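Local structure of peptidoglycan-recognition protein LB (7NSZ) at residues Y40-M48 / C162-I171; F82-I90 / Q127-L135. The protein hydrolyses the bond between N-acetylmuramoyl groups and L-amino acids in bacterial peptidoglycan, a zinc-dependent amidase activity that probably scavenges biologically active peptidoglycan by cutting it into inactive fragments. The protein carries 1 engineered substitution. All coordinates share one frame; numbering follows the deposited sequence.

How the interactions relate
Both contacts pack a helix against the same mixed sheet, and their centres lie 13 Å apart. Interaction 2 is nested along the chain inside the loop that interaction 1 closes: strand 38-45 comes first, then strand 82-84 and helix 126-142, and last the 162-171 segment with its helix 165-171. Strand 110-115 lies between strands 38-45 and 82-84 in the sheet. The two helices meet where Leu129 packs against Leu167 and Glu170. Interaction 1 carries two of the three protein ligands of the zinc ion, at the end of strand 38-45, whereas interaction 2 covers strand 82-84 of that sheet with helix 126-142, the side chain of Ile84 about 13 Å from the zinc ion.

Interaction 1 (Y40-M48 / C162-I171). With ZN (zinc ion), chain B.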
loop_
_atom_site.group_PDB
_atom_site.type_symbol
_atom_site.label_atom_id
_atom_site.label_comp_id
_atom_site.label_asym_id
_atom_site.label_seq_id
_atom_site.Cartn_x
_atom_site.Cartn_y
_atom_site.Cartn_z
ATOM N N TYR A 40 0.761 1.771 12.197
ATOM C CA TYR A 40 1.117 2.632 11.054
ATOM C C TYR A 40 0.457 2.172 9.768
ATOM O O TYR A 40 0.228 0.966 9.526
ATOM C CB TYR A 40 2.619 2.626 10.815
ATOM C CG TYR A 40 3.403 3.186 11.975
ATOM C CD1 TYR A 40 3.869 2.354 12.974
ATOM C CD2 TYR A 40 3.568 4.561 12.118
ATOM C CE1 TYR A 40 4.569 2.863 14.061
ATOM C CE2 TYR A 40 4.264 5.082 13.198
ATOM C CZ TYR A 40 4.748 4.236 14.156
ATOM O OH TYR A 40 5.437 4.834 15.189
ATOM N N VAL A 41 0.200 3.165 8.938
ATOM C CA VAL A 41 -0.187 2.987 7.521
ATOM C C VAL A 41 0.867 3.716 6.712
ATOM O O VAL A 41 1.083 4.923 6.950
ATOM C CB VAL A 41 -1.595 3.502 7.220
ATOM C CG1 VAL A 41 -1.909 3.412 5.748
ATOM C CG2 VAL A 41 -2.643 2.814 8.054
ATOM N N ILE A 42 1.510 3.007 5.793
ATOM C CA ILE A 42 2.562 3.611 4.930
ATOM C C ILE A 42 2.049 3.622 3.513
ATOM O O ILE A 42 1.677 2.576 2.946
ATOM C CB ILE A 42 3.891 2.862 4.974
ATOM C CG1 ILE A 42 4.294 2.441 6.371
ATOM C CG2 ILE A 42 4.978 3.613 4.249
ATOM C CD1 ILE A 42 4.502 3.539 7.304
ATOM N N ILE A 43 2.068 4.784 2.892
ATOM C CA ILE A 43 1.624 4.974 1.499
ATOM C C ILE A 43 2.790 4.962 0.539
ATOM O O ILE A 43 3.834 5.594 0.809
ATOM C CB ILE A 43 0.818 6.288 1.342
ATOM C CG1 ILE A 43 -0.353 6.357 2.314
ATOM C CG2 ILE A 43 0.392 6.495 -0.077
ATOM C CD1 ILE A 43 -1.356 5.240 2.190
ATOM N N HIS A 44 2.614 4.269 -0.560
ATOM C CA HIS A 44 3.568 4.105 -1.674
ATOM C C HIS A 44 2.919 4.443 -2.988
ATOM O O HIS A 44 1.669 4.345 -3.127
ATOM C CB HIS A 44 4.098 2.638 -1.721
ATOM C CG HIS A 44 4.650 2.155 -0.438
ATOM N ND1 HIS A 44 6.026 2.223 -0.225
ATOM C CD2 HIS A 44 4.152 1.537 0.635
ATOM C CE1 HIS A 44 6.319 1.693 0.913
ATOM N NE2 HIS A 44 5.193 1.253 1.514
ATOM N N HIS A 45 3.751 4.727 -4.005
ATOM C CA HIS A 45 3.370 4.587 -5.408
ATOM C C HIS A 45 4.181 3.442 -6.003
ATOM O O HIS A 45 5.192 3.012 -5.423
ATOM C CB HIS A 45 3.454 5.868 -6.266
ATOM C CG HIS A 45 4.840 6.282 -6.621
ATOM N ND1 HIS A 45 5.004 7.259 -7.582
ATOM C CD2 HIS A 45 6.051 5.974 -6.151
ATOM C CE1 HIS A 45 6.293 7.485 -7.692
ATOM N NE2 HIS A 45 6.944 6.790 -6.825
ATOM N N SER A 46 3.738 2.936 -7.138
ATOM C CA SER A 46 4.487 1.826 -7.757
ATOM C C SER A 46 5.600 2.353 -8.663
ATOM O O SER A 46 6.613 1.640 -8.824
ATOM C CB SER A 46 3.596 0.868 -8.538
ATOM O OG SER A 46 2.906 1.518 -9.596
ATOM N N TYR A 47 5.398 3.522 -9.256
ATOM C CA TYR A 47 6.245 4.169 -10.317
ATOM C C TYR A 47 6.115 3.420 -11.651
ATOM O O TYR A 47 5.644 4.003 -12.618
ATOM C CB TYR A 47 7.689 4.367 -9.843
ATOM C CG TYR A 47 8.558 4.949 -10.921
ATOM C CD1 TYR A 47 8.324 6.227 -11.407
ATOM C CD2 TYR A 47 9.447 4.136 -11.603
ATOM C CE1 TYR A 47 9.038 6.712 -12.492
ATOM C CE2 TYR A 47 10.180 4.610 -12.684
ATOM C CZ TYR A 47 9.947 5.896 -13.139
ATOM O OH TYR A 47 10.681 6.388 -14.186
ATOM N N MET A 48 6.533 2.165 -11.658
ATOM C CA MET A 48 6.290 1.207 -12.757
ATOM C C MET A 48 5.836 -0.074 -12.081
ATOM O O MET A 48 6.530 -0.570 -11.196
ATOM C CB MET A 48 7.565 0.950 -13.578
ATOM C CG MET A 48 8.118 2.215 -14.240
ATOM S SD MET A 48 9.661 1.931 -15.187
ATOM C CE MET A 48 8.984 1.255 -16.701
ATOM N N CYS A 162 9.374 7.973 -3.210
ATOM C CA CYS A 162 8.049 7.328 -2.983
ATOM C C CYS A 162 7.346 8.008 -1.808
ATOM O O CYS A 162 7.916 8.178 -0.728
ATOM C CB CYS A 162 8.272 5.848 -2.735
ATOM S SG CYS A 162 6.722 4.985 -2.474
ATOM N N PRO A 163 6.028 8.345 -1.897
ATOM C CA PRO A 163 5.083 7.996 -2.970
ATOM C C PRO A 163 4.880 9.001 -4.110
ATOM O O PRO A 163 3.877 9.011 -4.744
ATOM C CB PRO A 163 3.765 7.856 -2.169
ATOM C CG PRO A 163 3.876 8.982 -1.121
ATOM C CD PRO A 163 5.331 8.872 -0.704
ATOM N N GLY A 164 5.937 9.787 -4.376
ATOM C CA GLY A 164 5.875 10.895 -5.350
ATOM C C GLY A 164 5.483 12.166 -4.641
ATOM O O GLY A 164 4.674 12.146 -3.754
ATOM N N GLY A 165 6.063 13.295 -5.048
ATOM C CA GLY A 165 5.780 14.572 -4.395
ATOM C C GLY A 165 4.312 14.934 -4.423
ATOM O O GLY A 165 3.847 15.418 -3.412
ATOM N N ARG A 166 3.615 14.761 -5.527
ATOM C CA ARG A 166 2.200 15.176 -5.590
ATOM C C ARG A 166 1.348 14.315 -4.641
ATOM O O ARG A 166 0.489 14.880 -3.905
ATOM C CB ARG A 166 1.670 15.132 -7.021
ATOM C CG ARG A 166 0.276 15.727 -7.198
ATOM C CD ARG A 166 0.189 17.201 -6.842
ATOM N NE ARG A 166 -1.161 17.697 -6.717
ATOM C CZ ARG A 166 -1.867 17.686 -5.584
ATOM N NH1 ARG A 166 -1.350 17.091 -4.514
ATOM N NH2 ARG A 166 -3.088 18.234 -5.533
ATOM N N LEU A 167 1.505 12.987 -4.676
ATOM C CA LEU A 167 0.707 12.125 -3.767
ATOM C C LEU A 167 1.168 12.340 -2.326
ATOM O O LEU A 167 0.339 12.315 -1.440
ATOM C CB LEU A 167 0.872 10.682 -4.236
ATOM C CG LEU A 167 0.199 9.640 -3.346
ATOM C CD1 LEU A 167 -1.269 9.918 -3.065
ATOM C CD2 LEU A 167 0.397 8.252 -3.971
ATOM N N PHE A 168 2.446 12.649 -2.103
ATOM C CA PHE A 168 2.901 12.981 -0.746
ATOM C C PHE A 168 2.121 14.219 -0.228
ATOM O O PHE A 168 1.677 14.272 0.912
ATOM C CB PHE A 168 4.412 13.187 -0.672
ATOM C CG PHE A 168 4.828 13.299 0.775
ATOM C CD1 PHE A 168 4.775 12.207 1.615
ATOM C CD2 PHE A 168 5.359 14.478 1.295
ATOM C CE1 PHE A 168 5.126 12.287 2.946
ATOM C CE2 PHE A 168 5.721 14.544 2.627
ATOM C CZ PHE A 168 5.644 13.460 3.449
ATOM N N ALA A 169 2.032 15.264 -1.063
ATOM C CA ALA A 169 1.310 16.487 -0.646
ATOM C C ALA A 169 -0.149 16.150 -0.377
ATOM O O ALA A 169 -0.751 16.683 0.587
ATOM C CB ALA A 169 1.462 17.563 -1.701
ATOM N N GLU A 170 -0.759 15.281 -1.167
ATOM C CA GLU A 170 -2.144 14.863 -0.949
ATOM C C GLU A 170 -2.265 14.177 0.416
ATOM O O GLU A 170 -3.184 14.497 1.174
ATOM C CB GLU A 170 -2.567 13.940 -2.098
ATOM C CG GLU A 170 -3.910 13.241 -1.904
ATOM C CD GLU A 170 -5.151 14.093 -1.773
ATOM O OE1 GLU A 170 -5.167 15.217 -2.372
ATOM O OE2 GLU A 170 -6.134 13.620 -1.171
ATOM N N ILE A 171 -1.452 13.143 0.684
ATOM C CA ILE A 171 -1.661 12.370 1.931
ATOM C C ILE A 171 -1.343 13.236 3.139
ATOM O O ILE A 171 -1.814 12.973 4.241
ATOM C CB ILE A 171 -0.880 11.028 1.992
ATOM C CG1 ILE A 171 0.634 11.221 2.110
ATOM C CG2 ILE A 171 -1.276 10.184 0.789
ATOM C CD1 ILE A 171 1.412 9.904 2.309
HETATM ZN ZN ZN B . 7.439 3.068 -1.481
#
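His44 and Cys162 meet at the zinc ion, which His44 ND1 binds at 2.1 Å and Cys162 SG at 2.3 Å; His154 supplies the third protein ligand. Cys162, with SG anti to the backbone N (chi1 -179°), carries the sulfur to the metal at the edge of the His44 ring, where SG is also held by a hydrogen bond from the backbone His45 N (3.4 Å, N-H...S angle 152°). On the far side of the His44 ring, NE2 is hydrogen-bonded to His102 ND1, fixing the ring's rotation.

The tight part of the contact lies beside this site. Pro163, after a cis peptide bond, sets CB 3.6 Å from His44 C, and its carbonyl O lies over one face of the His45 ring, while Gly164 N stands above the ring centre. The ring's ND1 is held by Trp119 N. Toward the helix the side-chain contacts are apolar: Ile171 CD1 still reaches Ile43 CB at 3.8 Å, whereas Leu167 CD2 keeps 4.3 Å from Ile43 CG2. Gly164 N-caps the helix, whose outer face, with Ala169, turns to solvent. A strand-end histidine joined through zinc to a cysteine ahead of a helix belongs to the His-His-Cys site of amidase PGRPs.

Interaction 2 (F82-I90 / Q127-L135); sequences FGIGGDGMI and QMLDAAKNL
Met128 and Gln127, near the start of helix 126-142, grip the glycine-rich turn that follows strand 82-84. Met128 can be followed outward atom by atom. Its CB meets Ile84 CG2 at 4.1 Å; CG lies against Gly85 O (3.3 Å) and also touches Gly86 CA; SD packs on Gly86 CA at 3.7 Å. The chain, extended through chi2, bends at chi3 (72°), and this bend brings CE to Ile84 O. The thioether thus runs along the backbone from Gly86 back to Ile84.

Gln127 approaches the same turn with its amide. NE2 donates to Gly86 O at 2.9 Å in an almost straight bond (178°), the acceptor lying in the amide plane of the glutamine. Gly88 comes close enough for its CA to rest against Gln127 CG, and a water donates to both Gly88 O and Gln127 O, joining turn and helix a second time. Asp87, in the type I turn, ties it to what follows: OD2 accepts from Met89 N in an Asx turn, and OD1 is hydrogen-bonded with Tyr91 OH and Thr55 OG1.

Farther along the helix the contact becomes apolar. Ala131 CB touches both Ile84 CG2 and Ile90 CG1, which approach it roughly at right angles, and Ile90 CD1 lies 3.9 Å from Leu135 CB. Leu135 splits its two methyls over Phe82: Leu135 CD2 touches Phe82 CB at 3.6 Å, and Leu135 CD1 stands over the centre of the Phe82 ring, 4.1 Å from its centroid, in a CH-pi contact.

Strands 82-84 and 90-92, an antiparallel beta-hairpin closed by the 85-88 turn, are covered here by helix 126-142, a helix-on-sheet layer of the mixed alpha/beta fold of the Amidase_2 family.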
loop_
_atom_site.group_PDB
_atom_site.type_symbol
_atom_site.label_atom_id
_atom_site.label_comp_id
_atom_site.label_asym_id
_atom_site.label_seq_id
_atom_site.Cartn_x
_atom_site.Cartn_y
_atom_site.Cartn_z
ATOM N N PHE A 82 -1.509 -4.139 0.351
ATOM C CA PHE A 82 -2.652 -3.919 -0.566
ATOM C C PHE A 82 -2.229 -3.023 -1.723
ATOM O O PHE A 82 -1.319 -2.164 -1.525
ATOM C CB PHE A 82 -3.864 -3.253 0.109
ATOM C CG PHE A 82 -4.483 -4.117 1.173
ATOM C CD1 PHE A 82 -4.091 -4.009 2.474
ATOM C CD2 PHE A 82 -5.463 -5.032 0.873
ATOM C CE1 PHE A 82 -4.587 -4.853 3.448
ATOM C CE2 PHE A 82 -5.959 -5.899 1.853
ATOM C CZ PHE A 82 -5.530 -5.772 3.141
ATOM N N GLY A 83 -2.818 -3.184 -2.885
ATOM C CA GLY A 83 -2.672 -2.251 -4.000
ATOM C C GLY A 83 -3.990 -1.629 -4.333
ATOM O O GLY A 83 -5.080 -2.192 -4.064
ATOM N N ILE A 84 -3.924 -0.450 -4.927
ATOM C CA ILE A 84 -5.084 0.328 -5.402
ATOM C C ILE A 84 -4.929 0.584 -6.890
ATOM O O ILE A 84 -3.881 1.135 -7.317
ATOM C CB ILE A 84 -5.188 1.656 -4.651
ATOM C CG1 ILE A 84 -5.089 1.541 -3.135
ATOM C CG2 ILE A 84 -6.432 2.418 -5.092
ATOM C CD1 ILE A 84 -6.192 0.922 -2.522
ATOM N N GLY A 85 -5.929 0.216 -7.671
ATOM C CA GLY A 85 -5.893 0.481 -9.115
ATOM C C GLY A 85 -6.684 1.740 -9.481
ATOM O O GLY A 85 -7.512 2.209 -8.721
ATOM N N GLY A 86 -6.435 2.217 -10.700
ATOM C CA GLY A 86 -7.182 3.334 -11.308
ATOM C C GLY A 86 -8.576 2.918 -11.716
ATOM O O GLY A 86 -9.372 3.801 -12.075
ATOM N N ASP A 87 -8.897 1.624 -11.601
ATOM C CA ASP A 87 -10.288 1.146 -11.673
ATOM C C ASP A 87 -11.048 1.439 -10.388
ATOM O O ASP A 87 -12.225 1.103 -10.313
ATOM C CB ASP A 87 -10.313 -0.346 -11.985
ATOM C CG ASP A 87 -9.610 -1.220 -10.961
ATOM O OD1 ASP A 87 -9.654 -2.473 -11.130
ATOM O OD2 ASP A 87 -8.948 -0.658 -10.002
ATOM N N GLY A 88 -10.390 1.977 -9.367
ATOM C CA GLY A 88 -11.022 2.216 -8.067
ATOM C C GLY A 88 -11.178 0.969 -7.206
ATOM O O GLY A 88 -11.850 1.046 -6.137
ATOM N N MET A 89 -10.524 -0.123 -7.605
ATOM C CA MET A 89 -10.600 -1.371 -6.826
ATOM C C MET A 89 -9.392 -1.475 -5.911
ATOM O O MET A 89 -8.302 -0.908 -6.144
ATOM C CB MET A 89 -10.658 -2.561 -7.781
ATOM C CG MET A 89 -11.873 -2.552 -8.625
ATOM S SD MET A 89 -13.458 -2.665 -7.755
ATOM C CE MET A 89 -14.285 -1.356 -8.654
ATOM N N ILE A 90 -9.555 -2.280 -4.848
ATOM C CA ILE A 90 -8.467 -2.613 -3.914
ATOM C C ILE A 90 -8.082 -4.064 -4.142
ATOM O O ILE A 90 -8.969 -4.921 -4.208
ATOM C CB ILE A 90 -8.907 -2.372 -2.480
ATOM C CG1 ILE A 90 -9.394 -0.944 -2.303
ATOM C CG2 ILE A 90 -7.789 -2.740 -1.481
ATOM C CD1 ILE A 90 -10.287 -0.724 -1.189
ATOM N N GLN A 127 -11.117 8.219 -7.562
ATOM C CA GLN A 127 -11.508 6.836 -7.184
ATOM C C GLN A 127 -10.359 6.116 -6.471
ATOM O O GLN A 127 -10.635 5.237 -5.645
ATOM C CB GLN A 127 -12.034 6.046 -8.388
ATOM C CG GLN A 127 -11.036 5.762 -9.489
ATOM C CD GLN A 127 -10.918 6.838 -10.542
ATOM O OE1 GLN A 127 -11.343 7.973 -10.304
ATOM N NE2 GLN A 127 -10.266 6.502 -11.641
ATOM N N MET A 128 -9.109 6.423 -6.810
ATOM C CA MET A 128 -7.939 5.811 -6.126
ATOM C C MET A 128 -7.837 6.392 -4.724
ATOM O O MET A 128 -7.577 5.660 -3.776
ATOM C CB MET A 128 -6.655 6.032 -6.916
ATOM C CG MET A 128 -6.670 5.340 -8.263
ATOM S SD MET A 128 -5.071 5.479 -9.084
ATOM C CE MET A 128 -4.136 4.361 -8.048
ATOM N N LEU A 129 -7.988 7.707 -4.584
ATOM C CA LEU A 129 -7.872 8.347 -3.251
ATOM C C LEU A 129 -8.982 7.853 -2.321
ATOM O O LEU A 129 -8.733 7.482 -1.174
ATOM C CB LEU A 129 -7.901 9.862 -3.369
ATOM C CG LEU A 129 -6.840 10.455 -4.275
ATOM C CD1 LEU A 129 -7.068 11.980 -4.383
ATOM C CD2 LEU A 129 -5.414 10.142 -3.867
ATOM N N ASP A 130 -10.202 7.785 -2.841
ATOM C CA ASP A 130 -11.343 7.252 -2.088
ATOM C C ASP A 130 -11.119 5.783 -1.705
ATOM O O ASP A 130 -11.404 5.392 -0.554
ATOM C CB ASP A 130 -12.610 7.394 -2.919
ATOM C CG ASP A 130 -13.148 8.822 -2.995
ATOM O OD1 ASP A 130 -12.664 9.673 -2.221
ATOM O OD2 ASP A 130 -14.115 9.022 -3.764
ATOM N N ALA A 131 -10.630 4.960 -2.644
ATOM C CA ALA A 131 -10.388 3.543 -2.312
ATOM C C ALA A 131 -9.396 3.426 -1.168
ATOM O O ALA A 131 -9.578 2.623 -0.250
ATOM C CB ALA A 131 -9.895 2.831 -3.518
ATOM N N ALA A 132 -8.306 4.202 -1.186
ATOM C CA ALA A 132 -7.278 4.099 -0.131
ATOM C C ALA A 132 -7.904 4.465 1.199
ATOM O O ALA A 132 -7.691 3.795 2.167
ATOM C CB ALA A 132 -6.050 4.908 -0.449
ATOM N N LYS A 133 -8.674 5.561 1.211
ATOM C CA LYS A 133 -9.294 6.000 2.489
ATOM C C LYS A 133 -10.309 4.942 2.976
ATOM O O LYS A 133 -10.325 4.689 4.179
ATOM C CB LYS A 133 -9.959 7.364 2.350
ATOM C CG LYS A 133 -8.987 8.470 1.986
ATOM C CD LYS A 133 -9.764 9.761 1.645
ATOM C CE LYS A 133 -8.892 10.916 1.202
ATOM N NZ LYS A 133 -9.692 12.135 0.918
ATOM N N ASN A 134 -11.046 4.349 2.045
ATOM C CA ASN A 134 -12.044 3.317 2.419
ATOM C C ASN A 134 -11.348 2.067 2.979
ATOM O O ASN A 134 -11.750 1.493 4.006
ATOM C CB ASN A 134 -12.918 2.973 1.225
ATOM C CG ASN A 134 -13.883 4.106 0.902
ATOM O OD1 ASN A 134 -14.231 4.901 1.778
ATOM N ND2 ASN A 134 -14.294 4.207 -0.349
ATOM N N LEU A 135 -10.213 1.675 2.385
ATOM C CA LEU A 135 -9.455 0.529 2.913
ATOM C C LEU A 135 -8.999 0.803 4.344
ATOM O O LEU A 135 -9.093 -0.066 5.205
ATOM C CB LEU A 135 -8.271 0.265 1.994
ATOM C CG LEU A 135 -7.292 -0.793 2.458
ATOM C CD1 LEU A 135 -7.932 -2.168 2.648
ATOM C CD2 LEU A 135 -6.104 -0.874 1.530
HETATM O O HOH W 1 -12.894 3.668 -5.276
#